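Side-chain contacts in alpha-catenin-like protein hmp-1 (Caenorhabditis elegans, PDB 5XA5), which links cadherin-bound beta-catenin to actin filaments at cell junctions and is required for cell migration during body enclosure and cell shape change during body elongation: residues D142-D145 / V146-I149; R191-A194 / I195-V198; T159-Q162 / M163-D167; A208-S211 / A212-T216. All coordinates share one frame; numbering follows the deposited sequence. Where two conformers were deposited one is given.

Interaction 1: D142-D145 / V146-I149; sequences DSID and VKVI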
ATOM      1  N   ASP A 142      -2.903  -0.752  -0.080  1.00 25.56           N
ATOM      2  CA  ASP A 142      -1.993   0.172  -0.751  1.00 23.86           C
ATOM      3  C   ASP A 142      -2.346   1.606  -0.362  1.00 26.44           C
ATOM      4  O   ASP A 142      -1.453   2.434  -0.162  1.00 27.98           O
ATOM      5  CB  ASP A 142      -2.041  -0.008  -2.266  1.00 24.44           C
ATOM      6  CG  ASP A 142      -0.994   0.832  -2.979  1.00 28.95           C
ATOM      7  OD1 ASP A 142       0.200   0.540  -2.775  1.00 28.15           O
ATOM      8  OD2 ASP A 142      -1.368   1.748  -3.750  1.00 28.87           O
ATOM      9  N   SER A 143      -3.636   1.906  -0.227  1.00 28.88           N
ATOM     10  CA  SER A 143      -4.021   3.285   0.075  1.00 31.25           C
ATOM     11  C   SER A 143      -3.540   3.671   1.469  1.00 34.03           C
ATOM     12  O   SER A 143      -3.215   4.843   1.727  1.00 33.03           O
ATOM     13  CB  SER A 143      -5.531   3.468  -0.041  1.00 39.67           C
ATOM     14  OG  SER A 143      -6.194   2.872   1.049  1.00 43.25           O
ATOM     15  N   ILE A 144      -3.486   2.686   2.368  1.00 29.16           N
ATOM     16  CA  ILE A 144      -3.033   2.931   3.741  1.00 29.36           C
ATOM     17  C   ILE A 144      -1.511   3.043   3.756  1.00 29.26           C
ATOM     18  O   ILE A 144      -0.928   3.871   4.450  1.00 29.65           O
ATOM     19  CB  ILE A 144      -3.485   1.805   4.703  1.00 33.58           C
ATOM     20  CG1 ILE A 144      -5.008   1.679   4.697  1.00 47.43           C
ATOM     21  CG2 ILE A 144      -2.973   2.061   6.107  1.00 45.99           C
ATOM     22  CD1 ILE A 144      -5.728   2.996   4.841  1.00 43.46           C
ATOM     23  N   ASP A 145      -0.860   2.208   2.955  1.00 28.53           N
ATOM     24  CA  ASP A 145       0.575   2.326   2.765  1.00 26.21           C
ATOM     25  C   ASP A 145       0.930   3.739   2.255  1.00 27.77           C
ATOM     26  O   ASP A 145       1.957   4.298   2.632  1.00 28.69           O
ATOM     27  CB  ASP A 145       1.084   1.248   1.781  1.00 27.69           C
ATOM     28  CG  ASP A 145       1.048  -0.166   2.373  1.00 32.15           C
ATOM     29  OD1 ASP A 145       1.028  -0.297   3.616  1.00 32.05           O
ATOM     30  OD2 ASP A 145       1.032  -1.148   1.580  1.00 33.78           O
ATOM     31  N   VAL A 146       0.073   4.317   1.412  1.00 27.85           N
ATOM     32  CA  VAL A 146       0.324   5.660   0.896  1.00 25.69           C
ATOM     33  C   VAL A 146       0.147   6.683   2.022  1.00 30.01           C
ATOM     34  O   VAL A 146       0.925   7.637   2.120  1.00 28.45           O
ATOM     35  CB  VAL A 146      -0.609   5.999  -0.285  1.00 26.91           C
ATOM     36  CG1 VAL A 146      -0.650   7.516  -0.534  1.00 30.37           C
ATOM     37  CG2 VAL A 146      -0.158   5.254  -1.522  1.00 26.69           C
ATOM     38  N   LYS A 147      -0.854   6.471   2.878  1.00 26.82           N
ATOM     39  CA  LYS A 147      -1.103   7.387   3.993  1.00 25.64           C
ATOM     40  C   LYS A 147       0.094   7.449   4.922  1.00 30.02           C
ATOM     41  O   LYS A 147       0.383   8.491   5.521  1.00 28.26           O
ATOM     42  CB  LYS A 147      -2.348   6.971   4.779  1.00 30.83           C
ATOM     43  CG  LYS A 147      -3.648   7.439   4.160  1.00 41.24           C
ATOM     44  CD  LYS A 147      -4.821   7.242   5.106  1.00 48.95           C
ATOM     45  CE  LYS A 147      -6.048   7.996   4.608  1.00 60.83           C
ATOM     46  NZ  LYS A 147      -7.241   7.747   5.460  1.00 65.93           N
ATOM     47  N   VAL A 148       0.782   6.323   5.060  1.00 28.70           N
ATOM     48  CA  VAL A 148       2.011   6.292   5.844  1.00 28.58           C
ATOM     49  C   VAL A 148       3.088   7.193   5.236  1.00 28.28           C
ATOM     50  O   VAL A 148       3.782   7.913   5.962  1.00 29.61           O
ATOM     51  CB  VAL A 148       2.521   4.852   5.991  1.00 29.45           C
ATOM     52  CG1 VAL A 148       3.917   4.814   6.595  1.00 29.01           C
ATOM     53  CG2 VAL A 148       1.552   4.052   6.848  1.00 30.85           C
ATOM     54  N   ILE A 149       3.219   7.190   3.912  1.00 22.99           N
ATOM     55  CA  ILE A 149       4.179   8.064   3.263  1.00 21.62           C
ATOM     56  C   ILE A 149       3.777   9.519   3.478  1.00 23.18           C
ATOM     57  O   ILE A 149       4.624  10.364   3.777  1.00 24.63           O
ATOM     58  CB  ILE A 149       4.288   7.786   1.765  1.00 19.59           C
ATOM     59  CG1 ILE A 149       4.622   6.317   1.547  1.00 23.89           C
ATOM     60  CG2 ILE A 149       5.388   8.644   1.162  1.00 23.14           C
ATOM     61  CD1 ILE A 149       4.789   5.949   0.102  1.00 24.63           C
TER
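Asp142 and Val146 meet one turn apart in the middle of helix 117-165, the long helix of this N-terminal, all-helical part of a vinculin/alpha-catenin family protein. The contact is an unbroken alpha-helical i to i+4 ladder, with side chains fanned out from it. Asp142 O takes the amide of Val146 at 2.9 Å from Val146 N. Val146 CG2 lies beside the backbone N and anti to the carbonyl carbon, which lays it 3.4 Å from Asp142 O. The carboxylate of Asp142 is buried, but its OD1 is paired with Arg193 of helix 169-196, whose positive charge probably offsets the cost of burying an acid. At Ser143 the carbonyl O accepts Lys147 N at 3.1 Å, while OG bonds back to Leu140 O; a small hydroxyl that can use its own helix suits this half-exposed position. Ile144 is buried, packed on Ala85 and Leu89 of helix 83-112. Its CD1 comes to 4.3 Å from Lys147 CD, a loose apolar touch, and the extended lysine carries NZ onward to a salt bridge with Asp82. Ile144 O binds Val148 N at 3.1 Å and has Val148 CG2 near it. Asp145 takes the partly open side: both its carboxylate oxygens accept hydrogen bonds from the backbone of the chain of another protein, a task to which a short acid is well fitted. Its own carbonyl is held more loosely, with a weak bond of 3.4 Å between Asp145 O and Ile149 N, while Ile149 CG1 lies 3.5 Å from that Asp145 O.

Interaction 2: R191-A194 / I195-V198; sequences RRRA and IDLV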
ATOM      1  N   ARG A 191      11.317   7.156  -3.581  1.00 25.26           N
ATOM      2  CA  ARG A 191      11.953   6.535  -4.746  1.00 27.14           C
ATOM      3  C   ARG A 191      11.363   5.159  -5.018  1.00 27.27           C
ATOM      4  O   ARG A 191      11.135   4.785  -6.180  1.00 27.70           O
ATOM      5  CB  ARG A 191      13.462   6.434  -4.534  1.00 30.98           C
ATOM      6  CG  ARG A 191      14.205   7.718  -4.813  1.00 46.47           C
ATOM      7  CD  ARG A 191      15.667   7.597  -4.435  1.00 62.95           C
ATOM      8  NE  ARG A 191      16.402   8.822  -4.730  1.00 72.98           N
ATOM      9  CZ  ARG A 191      17.519   8.863  -5.451  1.00 79.04           C
ATOM     10  NH1 ARG A 191      18.026   7.743  -5.948  1.00 80.08           N
ATOM     11  NH2 ARG A 191      18.125  10.020  -5.677  1.00 74.90           N
ATOM     12  N   ARG A 192      11.128   4.395  -3.958  1.00 27.97           N
ATOM     13  CA  ARG A 192      10.558   3.052  -4.122  1.00 24.66           C
ATOM     14  C   ARG A 192       9.120   3.140  -4.606  1.00 28.51           C
ATOM     15  O   ARG A 192       8.706   2.353  -5.462  1.00 27.91           O
ATOM     16  CB  ARG A 192      10.639   2.253  -2.822  1.00 31.98           C
ATOM     17  CG  ARG A 192      12.069   1.987  -2.369  1.00 32.82           C
ATOM     18  CD  ARG A 192      12.125   1.212  -1.059  1.00 50.96           C
ATOM     19  NE  ARG A 192      11.863  -0.211  -1.249  1.00 76.89           N
ATOM     20  CZ  ARG A 192      10.887  -0.884  -0.649  1.00 89.51           C
ATOM     21  NH1 ARG A 192      10.066  -0.263   0.188  1.00 97.20           N
ATOM     22  NH2 ARG A 192      10.733  -2.179  -0.886  1.00 88.66           N
ATOM     23  N   ARG A 193       8.371   4.108  -4.080  1.00 23.36           N
ATOM     24  CA  ARG A 193       7.004   4.319  -4.541  1.00 25.46           C
ATOM     25  C   ARG A 193       6.989   4.672  -6.024  1.00 27.10           C
ATOM     26  O   ARG A 193       6.140   4.191  -6.786  1.00 25.97           O
ATOM     27  CB  ARG A 193       6.319   5.423  -3.715  1.00 22.98           C
ATOM     28  CG  ARG A 193       4.883   5.684  -4.122  1.00 22.16           C
ATOM     29  CD  ARG A 193       4.080   4.432  -3.910  1.00 26.00           C
ATOM     30  NE  ARG A 193       2.678   4.635  -4.248  1.00 27.16           N
ATOM     31  CZ  ARG A 193       1.755   3.687  -4.104  1.00 27.57           C
ATOM     32  NH1 ARG A 193       2.100   2.497  -3.626  1.00 27.43           N
ATOM     33  NH2 ARG A 193       0.504   3.923  -4.461  1.00 27.56           N
ATOM     34  N   ALA A 194       7.925   5.523  -6.440  1.00 24.54           N
ATOM     35  CA  ALA A 194       7.990   5.926  -7.832  1.00 26.92           C
ATOM     36  C   ALA A 194       8.176   4.729  -8.761  1.00 25.87           C
ATOM     37  O   ALA A 194       7.545   4.654  -9.807  1.00 28.14           O
ATOM     38  CB  ALA A 194       9.112   6.926  -8.029  1.00 27.47           C
ATOM     39  N   ILE A 195       9.042   3.798  -8.373  1.00 26.31           N
ATOM     40  CA  ILE A 195       9.284   2.577  -9.156  1.00 25.76           C
ATOM     41  C   ILE A 195       8.022   1.697  -9.261  1.00 27.96           C
ATOM     42  O   ILE A 195       7.799   1.009 -10.264  1.00 28.74           O
ATOM     43  CB  ILE A 195      10.452   1.767  -8.521  1.00 31.49           C
ATOM     44  CG1 ILE A 195      11.776   2.499  -8.738  1.00 37.49           C
ATOM     45  CG2 ILE A 195      10.529   0.346  -9.077  1.00 32.05           C
ATOM     46  CD1 ILE A 195      12.944   1.855  -8.033  1.00 42.45           C
ATOM     47  N   ASP A 196       7.182   1.751  -8.232  1.00 26.50           N
ATOM     48  CA  ASP A 196       5.988   0.914  -8.165  1.00 23.97           C
ATOM     49  C   ASP A 196       4.761   1.596  -8.788  1.00 26.36           C
ATOM     50  O   ASP A 196       3.708   0.976  -8.905  1.00 27.72           O
ATOM     51  CB  ASP A 196       5.713   0.549  -6.699  1.00 26.31           C
ATOM     52  CG  ASP A 196       4.698  -0.577  -6.531  1.00 29.89           C
ATOM     53  OD1 ASP A 196       4.652  -1.505  -7.369  1.00 27.21           O
ATOM     54  OD2 ASP A 196       3.956  -0.541  -5.527  1.00 32.66           O
ATOM     55  N   LEU A 197       4.864   2.876  -9.157  1.00 25.61           N
ATOM     56  CA  LEU A 197       3.683   3.567  -9.687  1.00 25.26           C
ATOM     57  C   LEU A 197       3.285   3.095 -11.087  1.00 26.20           C
ATOM     58  O   LEU A 197       4.124   2.952 -11.985  1.00 28.77           O
ATOM     59  CB  LEU A 197       3.905   5.084  -9.709  1.00 25.11           C
ATOM     60  CG  LEU A 197       3.744   5.741  -8.348  1.00 24.49           C
ATOM     61  CD1 LEU A 197       4.062   7.250  -8.436  1.00 24.43           C
ATOM     62  CD2 LEU A 197       2.338   5.533  -7.797  1.00 31.98           C
ATOM     63  N   VAL A 198       1.986   2.887 -11.264  1.00 26.73           N
ATOM     64  CA  VAL A 198       1.422   2.437 -12.527  1.00 28.10           C
ATOM     65  C   VAL A 198       1.547   3.498 -13.614  1.00 28.28           C
ATOM     66  O   VAL A 198       2.026   3.213 -14.707  1.00 28.04           O
ATOM     67  CB  VAL A 198      -0.073   2.028 -12.345  1.00 27.33           C
ATOM     68  CG1 VAL A 198      -0.757   1.837 -13.693  1.00 32.33           C
ATOM     69  CG2 VAL A 198      -0.179   0.785 -11.453  1.00 27.41           C
TER
HETATM   70  O   HOH W   1       4.710   1.109  -3.521  1.00 32.64           O
HETATM   71  O   HOH W   2       6.649   3.434 -12.299  1.00 28.16           O
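With CG of Arg193 anti to its amide N (chi1 -179°) and the chain bent at chi2 (61°), the guanidinium swings forward along the helix to Asp196 and Leu197. Leu197 carries its CG on the amide side (chi1 -78°), and the two side chains cross at about a right angle, Leu197 CD2 lying 3.7 Å from Arg193 NE. An alkyl branch packs against the buried guanidinium without competing for its N-H groups. Cut back to an alanine, Leu197 would lose the CD2 contact with Arg193 NE, which would probably leave the guanidinium freer to turn. Arg193 NH1 makes its salt bridge with Asp142. Asp196 OD2 stands 4.0 Å from Arg193 NH1, well out of the guanidinium plane and beyond a salt bridge; water 1 joins the two, accepting from NH1 at 3.0 Å and donating to OD2 at 2.7 Å. The backbone here is a helix end, Leu197 N bonding Ala194 O at 3.3 Å from above the carbonyl plane. Around it, Leu206 and Leu207 of helix 200-229 cover Arg193 and Ala194, Val146 and Ile149 of helix 117-165 line Arg193, and Asp196 holds Ser22 and Asn24 at the start of helix 23-36.

Interaction 3: T159-Q162 / M163-D167; sequences TAHQ and MIEAD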
ATOM      1  N   THR A 159       8.853  19.787  10.871  1.00 22.99           N
ATOM      2  CA  THR A 159      10.222  20.093  11.244  1.00 20.16           C
ATOM      3  C   THR A 159      10.724  21.331  10.506  1.00 22.69           C
ATOM      4  O   THR A 159      11.344  22.204  11.120  1.00 23.58           O
ATOM      5  CB  THR A 159      11.138  18.883  10.984  1.00 21.01           C
ATOM      6  OG1 THR A 159      10.640  17.762  11.726  1.00 25.77           O
ATOM      7  CG2 THR A 159      12.564  19.191  11.440  1.00 26.95           C
ATOM      8  N   ALA A 160      10.424  21.430   9.211  1.00 21.34           N
ATOM      9  CA  ALA A 160      10.789  22.625   8.441  1.00 20.36           C
ATOM     10  C   ALA A 160      10.097  23.859   8.983  1.00 25.17           C
ATOM     11  O   ALA A 160      10.685  24.949   9.020  1.00 22.57           O
ATOM     12  CB  ALA A 160      10.455  22.449   6.982  1.00 22.35           C
ATOM     13  N   HIS A 161       8.828  23.713   9.371  1.00 20.35           N
ATOM     14  CA  HIS A 161       8.095  24.816   9.973  1.00 20.98           C
ATOM     15  C   HIS A 161       8.833  25.336  11.203  1.00 23.04           C
ATOM     16  O   HIS A 161       9.032  26.556  11.369  1.00 24.27           O
ATOM     17  CB  HIS A 161       6.677  24.362  10.365  1.00 22.01           C
ATOM     18  CG  HIS A 161       5.803  25.465  10.903  1.00 24.56           C
ATOM     19  ND1 HIS A 161       4.810  26.041  10.161  1.00 38.71           N
ATOM     20  CD2 HIS A 161       5.796  26.086  12.113  1.00 24.07           C
ATOM     21  CE1 HIS A 161       4.208  26.984  10.886  1.00 35.13           C
ATOM     22  NE2 HIS A 161       4.799  27.036  12.057  1.00 25.09           N
ATOM     23  N   GLN A 162       9.231  24.403  12.069  1.00 22.40           N
ATOM     24  CA  GLN A 162       9.912  24.774  13.296  1.00 22.96           C
ATOM     25  C   GLN A 162      11.255  25.415  12.989  1.00 22.14           C
ATOM     26  O   GLN A 162      11.660  26.353  13.688  1.00 24.69           O
ATOM     27  CB  GLN A 162      10.083  23.547  14.201  1.00 23.85           C
ATOM     28  CG  GLN A 162       8.782  23.122  14.838  1.00 24.28           C
ATOM     29  CD  GLN A 162       8.921  21.846  15.639  1.00 38.00           C
ATOM     30  OE1 GLN A 162       9.938  21.631  16.290  1.00 37.11           O
ATOM     31  NE2 GLN A 162       7.877  21.020  15.637  1.00 31.48           N
ATOM     32  N   MET A 163      11.926  24.930  11.935  1.00 23.10           N
ATOM     33  CA  MET A 163      13.223  25.491  11.581  1.00 24.72           C
ATOM     34  C   MET A 163      13.084  26.954  11.160  1.00 27.64           C
ATOM     35  O   MET A 163      13.877  27.819  11.588  1.00 27.89           O
ATOM     36  CB  MET A 163      13.891  24.656  10.480  1.00 23.65           C
ATOM     37  CG  MET A 163      15.342  25.042  10.266  1.00 26.26           C
ATOM     38  SD  MET A 163      16.218  23.972   9.106  1.00 24.74           S
ATOM     39  CE  MET A 163      15.490  24.485   7.549  1.00 25.26           C
ATOM     40  N   ILE A 164      12.042  27.250  10.380  1.00 24.00           N
ATOM     41  CA  ILE A 164      11.760  28.596   9.906  1.00 23.32           C
ATOM     42  C   ILE A 164      11.432  29.510  11.083  1.00 24.92           C
ATOM     43  O   ILE A 164      11.775  30.707  11.086  1.00 28.14           O
ATOM     44  CB  ILE A 164      10.586  28.561   8.896  1.00 27.17           C
ATOM     45  CG1 ILE A 164      11.031  27.821   7.633  1.00 34.17           C
ATOM     46  CG2 ILE A 164      10.097  29.967   8.572  1.00 28.82           C
ATOM     47  CD1 ILE A 164       9.890  27.461   6.686  1.00 30.55           C
ATOM     48  N   GLU A 165      10.768  28.956  12.098  1.00 24.89           N
ATOM     49  CA  GLU A 165      10.347  29.764  13.247  1.00 25.49           C
ATOM     50  C   GLU A 165      11.417  29.904  14.328  1.00 27.42           C
ATOM     51  O   GLU A 165      11.288  30.747  15.220  1.00 30.43           O
ATOM     52  CB  GLU A 165       9.086  29.168  13.877  1.00 32.54           C
ATOM     53  CG  GLU A 165       7.880  29.214  12.989  1.00 32.51           C
ATOM     54  CD  GLU A 165       7.430  30.624  12.695  1.00 37.13           C
ATOM     55  OE1 GLU A 165       7.510  31.486  13.605  1.00 32.54           O
ATOM     56  OE2 GLU A 165       7.007  30.865  11.546  1.00 45.39           O
ATOM     57  N   ALA A 166      12.471  29.094  14.252  1.00 26.95           N
ATOM     58  CA  ALA A 166      13.490  29.071  15.303  1.00 29.23           C
ATOM     59  C   ALA A 166      14.119  30.431  15.491  1.00 38.30           C
ATOM     60  O   ALA A 166      14.350  31.154  14.524  1.00 33.94           O
ATOM     61  CB  ALA A 166      14.577  28.034  14.989  1.00 27.62           C
ATOM     62  N   ASP A 167      14.401  30.765  16.747  1.00 36.87           N
ATOM     63  CA  ASP A 167      14.879  32.096  17.079  1.00 41.24           C
ATOM     64  C   ASP A 167      16.345  32.095  17.476  1.00 35.90           C
ATOM     65  O   ASP A 167      16.881  33.135  17.849  1.00 36.80           O
ATOM     66  CB  ASP A 167      14.037  32.704  18.209  1.00 36.47           C
ATOM     67  CG  ASP A 167      14.032  31.849  19.473  1.00 59.89           C
ATOM     68  OD1 ASP A 167      14.500  30.692  19.424  1.00 59.63           O
ATOM     69  OD2 ASP A 167      13.552  32.338  20.518  1.00 66.32           O
TER
HETATM   70  O   HOH W   3       7.109  28.537   9.997  1.00 51.01           O
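Glu165 folds back over the preceding turn to His161, at the C-terminal end of helix 117-165, where the helix gives way to the turn into helix 169-196 of the helical bundle. Its CB sits 3.6 Å from His161 O. CG, anti to the carbonyl carbon (chi1 -65°), comes closer to that oxygen, at 3.3 Å, and also lies 3.9 Å from both His161 CD2 and His161 NE2, oblique to the ring. The chain bends at chi2 (-65°), and the carboxylate plane ends 30° from that of the imidazole. At the tip, OE2 receives a bond of 2.8 Å from water 3, and the same water donates to His161 O; it sits over the centre of one ring face. His161 reaches this place because its CG is anti to the backbone N. A histidine suits this spot, since the C-terminal end of the helix and the nearby Glu165 carboxylate would probably favour a protonated ring, although the proton is not seen. Both side chains also touch a crystal neighbour, which may influence their pose. The opposite character prevails on the bundle side: Met163 lies against Tyr176, Leu220 and Thr224, the small Ala160 allows close approach to Met247, and the branched Ile164 packs on Ala244 and Leu220. Thr159, though buried, has its hydroxyl bonded to Gln182. Beneath them the helical ladder continues, Ile164 N bonding Ala160 O at 3.0 Å, and Ile164 CG1 lies only 3.2 Å from Ala160 O.

Interaction 4: A208-S211 / A212-T216; sequences AARS and ALRQT
Ala209 O takes the amide of Leu213 in a short bond, 2.9 Å from Leu213 N, with a nearly straight N-H angle of 166°. The bond belongs to the i to i+4 ladder of helix 200-229, one member of the bundle that also contains helices 169-196 and 234-258. Both residues look into that bundle: Ala209 is small enough for close packing against Ala253 and Leu254, and Leu213 fills the space toward Ile183, Leu186 and Met247. Next along the ladder, Arg210 O accepts Arg214 N at 3.0 Å, and these two arginines supply the distinctive side-chain contact. Arg210 sets out with CG anti to the backbone N and then bends at chi3 (66°), which brings its NH1 within 3.4 Å of Arg214 CG. Arg214 CG in turn lies 3.3 Å from Arg210 O. The aliphatic stem of one arginine is thus touched by the guanidinium of the other, while the two planar groups themselves are turned 81° apart, their NH1 atoms 4.5 Å from each other. The like charges are probably balanced by acids on helix 169-196: Arg210 NH1 makes a salt bridge with Asp187, and Arg214 NH2 one with Glu184, so long flexible side chains are apt for reaching across. With its chain bent at chi2 and chi3, Arg214 leads away from Arg210 toward Glu184. The ladder goes on where Gln215 N meets Ser211 O at 3.0 Å, and Gln215 CB rests 3.6 Å from the same Ser211 O.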
ATOM      1  N   ALA A 208      10.010  14.410  -9.658  1.00 24.69           N
ATOM      2  CA  ALA A 208      10.311  15.830  -9.781  1.00 24.09           C
ATOM      3  C   ALA A 208      10.161  16.512  -8.437  1.00 24.23           C
ATOM      4  O   ALA A 208      10.996  17.340  -8.057  1.00 26.62           O
ATOM      5  CB  ALA A 208       9.424  16.489 -10.810  1.00 27.52           C
ATOM      6  N   ALA A 209       9.088  16.176  -7.727  1.00 25.28           N
ATOM      7  CA  ALA A 209       8.860  16.749  -6.400  1.00 22.67           C
ATOM      8  C   ALA A 209       9.947  16.303  -5.421  1.00 24.50           C
ATOM      9  O   ALA A 209      10.417  17.111  -4.608  1.00 23.83           O
ATOM     10  CB  ALA A 209       7.457  16.372  -5.884  1.00 25.31           C
ATOM     11  N   ARG A 210      10.347  15.025  -5.488  1.00 24.63           N
ATOM     12  CA  ARG A 210      11.472  14.536  -4.690  1.00 23.90           C
ATOM     13  C   ARG A 210      12.735  15.373  -4.924  1.00 25.52           C
ATOM     14  O   ARG A 210      13.389  15.826  -3.980  1.00 25.78           O
ATOM     15  CB  ARG A 210      11.757  13.051  -4.999  1.00 22.54           C
ATOM     16  CG  ARG A 210      12.813  12.440  -4.090  1.00 26.58           C
ATOM     17  CD  ARG A 210      13.600  11.322  -4.780  1.00 40.33           C
ATOM     18  NE  ARG A 210      14.400  11.851  -5.884  1.00 60.04           N
ATOM     19  CZ  ARG A 210      15.625  12.353  -5.752  1.00 72.82           C
ATOM     20  NH1 ARG A 210      16.207  12.395  -4.560  1.00 81.31           N
ATOM     21  NH2 ARG A 210      16.271  12.817  -6.811  1.00 74.47           N
ATOM     22  N   SER A 211      13.063  15.590  -6.188  1.00 23.35           N
ATOM     23  CA  SER A 211      14.242  16.366  -6.532  0.52 23.61           C
ATOM     24  C   SER A 211      14.157  17.788  -5.982  1.00 26.43           C
ATOM     25  O   SER A 211      15.149  18.319  -5.463  1.00 27.51           O
ATOM     26  CB  SER A 211      14.423  16.390  -8.045  0.52 29.45           C
ATOM     27  OG  SER A 211      14.595  15.074  -8.531  0.52 33.60           O
ATOM     28  N   ALA A 212      12.977  18.390  -6.099  1.00 24.62           N
ATOM     29  CA  ALA A 212      12.776  19.761  -5.619  1.00 23.56           C
ATOM     30  C   ALA A 212      12.960  19.823  -4.106  1.00 28.11           C
ATOM     31  O   ALA A 212      13.583  20.753  -3.592  1.00 26.25           O
ATOM     32  CB  ALA A 212      11.401  20.267  -6.013  1.00 24.60           C
ATOM     33  N   LEU A 213      12.408  18.849  -3.385  1.00 21.57           N
ATOM     34  CA  LEU A 213      12.628  18.804  -1.947  1.00 21.00           C
ATOM     35  C   LEU A 213      14.116  18.699  -1.616  1.00 24.78           C
ATOM     36  O   LEU A 213      14.603  19.416  -0.737  1.00 24.16           O
ATOM     37  CB  LEU A 213      11.864  17.631  -1.307  1.00 22.53           C
ATOM     38  CG  LEU A 213      12.122  17.391   0.185  1.00 25.71           C
ATOM     39  CD1 LEU A 213      11.729  18.613   1.015  1.00 28.68           C
ATOM     40  CD2 LEU A 213      11.422  16.127   0.703  1.00 21.55           C
ATOM     41  N   ARG A 214      14.839  17.797  -2.285  1.00 23.94           N
ATOM     42  CA  ARG A 214      16.255  17.614  -1.982  1.00 26.17           C
ATOM     43  C   ARG A 214      17.089  18.865  -2.246  1.00 25.71           C
ATOM     44  O   ARG A 214      18.055  19.141  -1.530  1.00 30.31           O
ATOM     45  CB  ARG A 214      16.839  16.449  -2.792  1.00 30.59           C
ATOM     46  CG  ARG A 214      16.266  15.098  -2.451  1.00 41.28           C
ATOM     47  CD  ARG A 214      16.182  14.865  -0.956  1.00 47.27           C
ATOM     48  NE  ARG A 214      17.473  14.961  -0.270  1.00 55.98           N
ATOM     49  CZ  ARG A 214      18.287  13.934  -0.035  1.00 61.16           C
ATOM     50  NH1 ARG A 214      17.974  12.714  -0.460  1.00 52.01           N
ATOM     51  NH2 ARG A 214      19.428  14.130   0.612  1.00 52.35           N
ATOM     52  N   GLN A 215      16.730  19.618  -3.277  1.00 24.71           N
ATOM     53  CA  GLN A 215      17.451  20.848  -3.612  1.00 26.47           C
ATOM     54  C   GLN A 215      17.082  21.998  -2.686  1.00 28.46           C
ATOM     55  O   GLN A 215      17.931  22.828  -2.334  1.00 29.95           O
ATOM     56  CB  GLN A 215      17.163  21.243  -5.058  1.00 32.45           C
ATOM     57  CG  GLN A 215      17.449  22.705  -5.375  1.00 64.10           C
ATOM     58  CD  GLN A 215      16.646  23.217  -6.556  1.00 93.29           C
ATOM     59  OE1 GLN A 215      15.740  24.037  -6.395  1.00102.60           O
ATOM     60  NE2 GLN A 215      16.971  22.733  -7.751  1.00101.73           N
ATOM     61  N   THR A 216      15.812  22.067  -2.299  1.00 23.74           N
ATOM     62  CA  THR A 216      15.316  23.211  -1.538  0.77 24.54           C
ATOM     63  C   THR A 216      15.689  23.153  -0.057  1.00 26.19           C
ATOM     64  O   THR A 216      15.998  24.172   0.555  1.00 25.13           O
ATOM     65  CB  THR A 216      13.783  23.330  -1.666  0.77 30.68           C
ATOM     66  OG1 THR A 216      13.446  23.556  -3.040  0.77 30.81           O
ATOM     67  CG2 THR A 216      13.269  24.479  -0.833  0.77 29.66           C
TER

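Interactions 1 and 2, centres 13 Å apart, are joined by Arg193: its NH1 lies 2.9 Å from Asp142 OD1, and its NH2 packs 3.3 Å from Val146 CG2, so helices 117-165 and 169-196 are tied by a buried charge pair. Interactions 2 and 4 also meet, Arg191 NH2 standing 3.3 Å from Arg210 NH1, two arginines that both make salt bridges with Asp187. Interaction 3 shares helix 117-165 with interaction 1 but lies about 27 Å from it, centre to centre, at the far end of the bundle. Interactions 1 and 2 also reach the chain of another protein, through Asp145 and Arg192.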